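PDB 3D4I: Sts-2 protein from Mus musculus, which carries an acid-dependent 2H-phosphatase (PGM) domain, the part present here, and interferes with CBL-mediated down-regulation of receptor-type tyrosine kinases, promoting accumulation of activated receptors such as T-cell receptors and EGFR. Local coordinates for residues 30-35 with 45-50; 40-45 with 67-72. One frame throughout, in Å; residues are numbered along the deposited sequence.

Overall arrangement
From the N terminus the chain passes through strand 11-16 of the central mixed sheet and two short helices, 21-25 and 29-32, and then enters a long irregular excursion that ends at helix 69-85. Interaction 1 closes the first loop of it, bringing residues 45-50 back against the end of helix 29-32. Interaction 2 closes the second, joining residues 40-45 to the start of helix 69-85. The segments alternate along the chain, so the two loops cross, and they share Leu45. Further bonds join them, from Tyr40 OH to Pro48 O and from Cys70 N to Asn46 OD1. Their centres lie about 6 Å apart, and both touch the second subunit.

Interaction 1 of 2, residues 30-35 with 45-50; sequences LQQCTT and LNFPRS
The CD2-CE2 bond of the Phe47 ring packs obliquely against Cys33, and the CZ corner of the ring meets Gln32. The close part is at Cys33, whose CB comes within 3.6 Å of Phe47 CE2 and nearly as close to the neighbouring CD2. With SG set between the backbone N and the carbonyl carbon (chi1 68°), the sulfur stays beside the same two ring carbons. Its distance to the centroid of the Phe47 ring is 4.9 Å, and it approaches obliquely, 62° off the ring normal. This is a Cys sulfur-aromatic contact, placed at the point where helix 29-32 gives way to loop: Cys33 is the first residue to leave helical geometry, and Phe47 comes from the irregular excursion leading to helix 69-85. Both residues are buried, and Tyr40 packs on each of them. Toward Gln32, which is partly exposed, the packing is looser. Gln32 OE1 lies in the plane of the Phe47 ring at its edge, 3.8 Å from CZ, with the amide plane turned 71° from that of the ring. No hydrogen bond crosses the contact here; the amide is held through NE2, which bonds to Ser28 OG and Phe25 O.

Interaction 2 of 2, residues 40-45 with 67-72; sequences YYRPDL and LSSCGI
The carbonyl oxygen of Leu45 is gripped by two side chains, Ser69 OG from the far segment and Arg42 NH2 from its own. It is thereby tied to the N terminus of helix 69-85, a helix of the histidine phosphatase domain, in which Ser68 is the N-cap and Ser69 the first helical residue. Ser69 OG donates to Leu45 O over 2.8 Å, lying in the carbonyl plane with a C=O...donor angle of 146°. Its chi1 of -62° turns OG away from the carbonyl carbon and alongside the backbone N, which directs the hydroxyl out of the helix toward the loop. Arg42 NH2 reaches the same oxygen at 2.7 Å, tilted out of the carbonyl plane, and the two donors are nearly at right angles about it. They remain 3.8 Å apart, Arg42 NH2 to Ser69 OG, converging on a common acceptor without bonding to each other. An alanine in place of Ser69 would strip Leu45 O of one of these two donors and would probably weaken the tie between loop and helix.

Two further contacts position the guanidinium: NE bonds to Phe47 O, and Leu45 CD2 lies 4.1 Å above the guanidinium plane, offset toward the rim. Leu77 of the second subunit packs on both Arg42 and Ser69, so the site lies at the dimer interface. A backbone hydrogen bond between Asn46 and Ser69 also joins loop and helix, and at the N-cap Ser68 OG, which bonds to Glu19 OE1 as well, supplies the capping bond by accepting from Gly71 N at 2.9 Å.

Interaction 1 of 2, residues 30-35 with 45-50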
loop_
_atom_site.group_PDB
_atom_site.type_symbol
_atom_site.label_atom_id
_atom_site.label_comp_id
_atom_site.label_asym_id
_atom_site.label_seq_id
_atom_site.Cartn_x
_atom_site.Cartn_y
_atom_site.Cartn_z
ATOM N N LEU A 30 14.693 -14.377 3.321
ATOM C CA LEU A 30 16.051 -13.943 2.930
ATOM C C LEU A 30 16.672 -14.823 1.836
ATOM O O LEU A 30 17.321 -14.317 0.910
ATOM C CB LEU A 30 16.973 -13.761 4.142
ATOM C CG LEU A 30 18.396 -13.224 3.890
ATOM C CD1 LEU A 30 18.331 -11.871 3.178
ATOM C CD2 LEU A 30 19.183 -13.118 5.208
ATOM N N GLN A 31 16.443 -16.128 1.926
ATOM C CA GLN A 31 16.906 -17.065 0.890
ATOM C C GLN A 31 16.150 -16.877 -0.422
ATOM O O GLN A 31 16.715 -17.093 -1.475
ATOM C CB GLN A 31 16.824 -18.529 1.360
ATOM C CG GLN A 31 17.805 -18.889 2.479
ATOM C CD GLN A 31 17.443 -18.262 3.793
ATOM O OE1 GLN A 31 16.298 -18.328 4.217
ATOM N NE2 GLN A 31 18.402 -17.615 4.432
ATOM N N GLN A 32 14.883 -16.450 -0.359
ATOM C CA GLN A 32 14.108 -16.127 -1.567
ATOM C C GLN A 32 14.713 -14.996 -2.394
ATOM O O GLN A 32 14.586 -14.980 -3.619
ATOM C CB GLN A 32 12.647 -15.759 -1.216
ATOM C CG GLN A 32 11.884 -16.914 -0.549
ATOM C CD GLN A 32 10.536 -16.490 0.006
ATOM O OE1 GLN A 32 9.834 -15.694 -0.596
ATOM N NE2 GLN A 32 10.172 -17.040 1.143
ATOM N N CYS A 33 15.336 -14.041 -1.724
ATOM C CA CYS A 33 15.757 -12.803 -2.380
ATOM C C CYS A 33 17.274 -12.665 -2.482
ATOM O O CYS A 33 17.771 -11.571 -2.704
ATOM C CB CYS A 33 15.129 -11.577 -1.678
ATOM S SG CYS A 33 15.709 -11.219 0.003
ATOM N N THR A 34 17.979 -13.802 -2.358
ATOM C CA THR A 34 19.443 -13.876 -2.451
ATOM C C THR A 34 19.799 -14.689 -3.690
ATOM O O THR A 34 19.369 -15.831 -3.830
ATOM C CB THR A 34 20.047 -14.559 -1.173
ATOM O OG1 THR A 34 19.669 -13.819 -0.008
ATOM C CG2 THR A 34 21.576 -14.626 -1.226
ATOM N N THR A 35 20.570 -14.096 -4.600
ATOM C CA THR A 35 20.948 -14.795 -5.834
ATOM C C THR A 35 21.998 -15.855 -5.533
ATOM O O THR A 35 22.589 -15.857 -4.457
ATOM C CB THR A 35 21.512 -13.833 -6.904
ATOM O OG1 THR A 35 22.781 -13.329 -6.465
ATOM C CG2 THR A 35 20.574 -12.671 -7.149
ATOM N N LEU A 45 7.206 -8.042 -6.163
ATOM C CA LEU A 45 7.280 -6.596 -6.069
ATOM C C LEU A 45 7.109 -6.109 -4.644
ATOM O O LEU A 45 7.402 -4.949 -4.363
ATOM C CB LEU A 45 6.268 -5.899 -6.988
ATOM C CG LEU A 45 6.332 -6.256 -8.479
ATOM C CD1 LEU A 45 5.358 -5.385 -9.225
ATOM C CD2 LEU A 45 7.755 -6.012 -9.038
ATOM N N ASN A 46 6.662 -6.973 -3.739
ATOM C CA ASN A 46 6.518 -6.532 -2.339
ATOM C C ASN A 46 7.818 -6.603 -1.547
ATOM O O ASN A 46 7.856 -6.140 -0.407
ATOM C CB ASN A 46 5.407 -7.306 -1.627
ATOM C CG ASN A 46 4.831 -6.565 -0.424
ATOM O OD1 ASN A 46 4.678 -5.354 -0.439
ATOM N ND2 ASN A 46 4.475 -7.323 0.622
ATOM N N PHE A 47 8.871 -7.207 -2.122
ATOM C CA PHE A 47 10.237 -7.004 -1.605
ATOM C C PHE A 47 10.649 -5.596 -1.971
ATOM O O PHE A 47 10.300 -5.139 -3.059
ATOM C CB PHE A 47 11.245 -8.013 -2.193
ATOM C CG PHE A 47 11.113 -9.408 -1.640
ATOM C CD1 PHE A 47 10.118 -10.264 -2.093
ATOM C CD2 PHE A 47 11.994 -9.873 -0.669
ATOM C CE1 PHE A 47 10.009 -11.608 -1.595
ATOM C CE2 PHE A 47 11.878 -11.163 -0.158
ATOM C CZ PHE A 47 10.906 -12.041 -0.633
ATOM N N PRO A 48 11.359 -4.882 -1.059
ATOM C CA PRO A 48 11.724 -3.492 -1.371
ATOM C C PRO A 48 12.767 -3.382 -2.491
ATOM O O PRO A 48 13.483 -4.344 -2.771
ATOM C CB PRO A 48 12.287 -2.955 -0.035
ATOM C CG PRO A 48 12.729 -4.223 0.739
ATOM C CD PRO A 48 11.822 -5.315 0.273
ATOM N N ARG A 49 12.851 -2.209 -3.106
ATOM C CA ARG A 49 13.771 -1.955 -4.220
ATOM C C ARG A 49 15.209 -2.258 -3.849
ATOM O O ARG A 49 15.975 -2.759 -4.663
ATOM C CB ARG A 49 13.619 -0.501 -4.722
ATOM C CG ARG A 49 12.977 -0.362 -6.113
ATOM C CD ARG A 49 12.567 1.098 -6.379
ATOM N NE ARG A 49 12.858 1.571 -7.735
ATOM C CZ ARG A 49 12.790 2.856 -8.104
ATOM N NH1 ARG A 49 12.439 3.790 -7.218
ATOM N NH2 ARG A 49 13.083 3.225 -9.353
ATOM N N SER A 50 15.570 -1.975 -2.601
ATOM C CA SER A 50 16.929 -2.200 -2.122
ATOM C C SER A 50 16.949 -2.465 -0.626
ATOM O O SER A 50 15.968 -2.189 0.073
ATOM C CB SER A 50 17.813 -0.981 -2.430
ATOM O OG SER A 50 17.451 0.114 -1.605
#

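Interaction 2 of 2, residues 40-45 with 67-72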
loop_
_atom_site.group_PDB
_atom_site.type_symbol
_atom_site.label_atom_id
_atom_site.label_comp_id
_atom_site.label_asym_id
_atom_site.label_seq_id
_atom_site.Cartn_x
_atom_site.Cartn_y
_atom_site.Cartn_z
ATOM N N TYR A 40 21.345 -9.245 -3.441
ATOM C CA TYR A 40 19.905 -9.006 -3.265
ATOM C C TYR A 40 19.192 -8.835 -4.613
ATOM O O TYR A 40 19.678 -8.138 -5.488
ATOM C CB TYR A 40 19.659 -7.783 -2.383
ATOM C CG TYR A 40 18.182 -7.420 -2.192
ATOM C CD1 TYR A 40 17.376 -8.156 -1.329
ATOM C CD2 TYR A 40 17.611 -6.331 -2.863
ATOM C CE1 TYR A 40 16.043 -7.845 -1.153
ATOM C CE2 TYR A 40 16.247 -6.006 -2.688
ATOM C CZ TYR A 40 15.490 -6.773 -1.829
ATOM O OH TYR A 40 14.167 -6.478 -1.618
ATOM N N TYR A 41 18.034 -9.469 -4.768
ATOM C CA TYR A 41 17.154 -9.152 -5.891
ATOM C C TYR A 41 15.703 -9.269 -5.425
ATOM O O TYR A 41 15.461 -9.770 -4.320
ATOM C CB TYR A 41 17.470 -10.063 -7.085
ATOM C CG TYR A 41 16.829 -11.437 -7.039
ATOM C CD1 TYR A 41 17.281 -12.424 -6.165
ATOM C CD2 TYR A 41 15.778 -11.744 -7.900
ATOM C CE1 TYR A 41 16.688 -13.695 -6.147
ATOM C CE2 TYR A 41 15.187 -12.987 -7.896
ATOM C CZ TYR A 41 15.626 -13.948 -7.015
ATOM O OH TYR A 41 15.009 -15.171 -7.064
ATOM N N ARG A 42 14.746 -8.804 -6.231
ATOM C CA ARG A 42 13.337 -8.837 -5.824
ATOM C C ARG A 42 12.617 -9.936 -6.571
ATOM O O ARG A 42 12.352 -9.789 -7.756
ATOM C CB ARG A 42 12.611 -7.509 -6.112
ATOM C CG ARG A 42 13.189 -6.247 -5.528
ATOM C CD ARG A 42 12.561 -4.983 -6.209
ATOM N NE ARG A 42 11.203 -4.675 -5.741
ATOM C CZ ARG A 42 10.379 -3.800 -6.316
ATOM N NH1 ARG A 42 10.739 -3.136 -7.408
ATOM N NH2 ARG A 42 9.182 -3.591 -5.823
ATOM N N PRO A 43 12.298 -11.049 -5.896
ATOM C CA PRO A 43 11.517 -12.079 -6.560
ATOM C C PRO A 43 10.000 -11.769 -6.620
ATOM O O PRO A 43 9.267 -12.504 -7.272
ATOM C CB PRO A 43 11.771 -13.325 -5.694
ATOM C CG PRO A 43 12.113 -12.782 -4.351
ATOM C CD PRO A 43 12.684 -11.421 -4.521
ATOM N N ASP A 44 9.562 -10.693 -5.957
ATOM C CA ASP A 44 8.144 -10.283 -5.911
ATOM C C ASP A 44 8.188 -8.782 -5.664
ATOM O O ASP A 44 9.120 -8.291 -5.048
ATOM C CB ASP A 44 7.434 -11.030 -4.771
ATOM C CG ASP A 44 5.935 -10.715 -4.643
ATOM O OD1 ASP A 44 5.546 -9.591 -4.214
ATOM O OD2 ASP A 44 5.131 -11.649 -4.868
ATOM N N LEU A 45 7.206 -8.042 -6.163
ATOM C CA LEU A 45 7.280 -6.596 -6.069
ATOM C C LEU A 45 7.109 -6.109 -4.644
ATOM O O LEU A 45 7.402 -4.949 -4.363
ATOM C CB LEU A 45 6.268 -5.899 -6.988
ATOM C CG LEU A 45 6.332 -6.256 -8.479
ATOM C CD1 LEU A 45 5.358 -5.385 -9.225
ATOM C CD2 LEU A 45 7.755 -6.012 -9.038
ATOM N N LEU A 67 10.897 -3.272 5.927
ATOM C CA LEU A 67 9.506 -3.133 5.547
ATOM C C LEU A 67 9.345 -3.707 4.146
ATOM O O LEU A 67 10.235 -3.582 3.329
ATOM C CB LEU A 67 9.145 -1.649 5.483
ATOM C CG LEU A 67 9.058 -0.916 6.819
ATOM C CD1 LEU A 67 8.702 0.546 6.559
ATOM C CD2 LEU A 67 8.050 -1.582 7.686
ATOM N N SER A 68 8.209 -4.314 3.874
ATOM C CA SER A 68 7.820 -4.652 2.495
ATOM C C SER A 68 7.450 -3.389 1.757
ATOM O O SER A 68 7.311 -2.317 2.375
ATOM C CB SER A 68 6.616 -5.582 2.523
ATOM O OG SER A 68 5.498 -4.889 3.089
ATOM N N SER A 69 7.270 -3.491 0.439
ATOM C CA SER A 69 6.752 -2.360 -0.340
ATOM C C SER A 69 5.410 -1.852 0.221
ATOM O O SER A 69 5.163 -0.645 0.289
ATOM C CB SER A 69 6.576 -2.793 -1.797
ATOM O OG SER A 69 7.857 -3.152 -2.329
ATOM N N CYS A 70 4.558 -2.780 0.640
ATOM C CA CYS A 70 3.259 -2.415 1.227
ATOM C C CYS A 70 3.454 -1.708 2.592
ATOM O O CYS A 70 2.769 -0.732 2.881
ATOM C CB CYS A 70 2.393 -3.659 1.389
ATOM S SG CYS A 70 0.718 -3.317 1.973
ATOM N N GLY A 71 4.403 -2.176 3.405
ATOM C CA GLY A 71 4.720 -1.487 4.685
ATOM C C GLY A 71 5.164 -0.043 4.471
ATOM O O GLY A 71 4.807 0.863 5.239
ATOM N N ILE A 72 5.978 0.168 3.444
ATOM C CA ILE A 72 6.414 1.525 3.067
ATOM C C ILE A 72 5.219 2.377 2.679
ATOM O O ILE A 72 5.134 3.532 3.096
ATOM C CB ILE A 72 7.447 1.498 1.892
ATOM C CG1 ILE A 72 8.753 0.814 2.344
ATOM C CG2 ILE A 72 7.728 2.919 1.377
ATOM C CD1 ILE A 72 9.679 0.352 1.148
#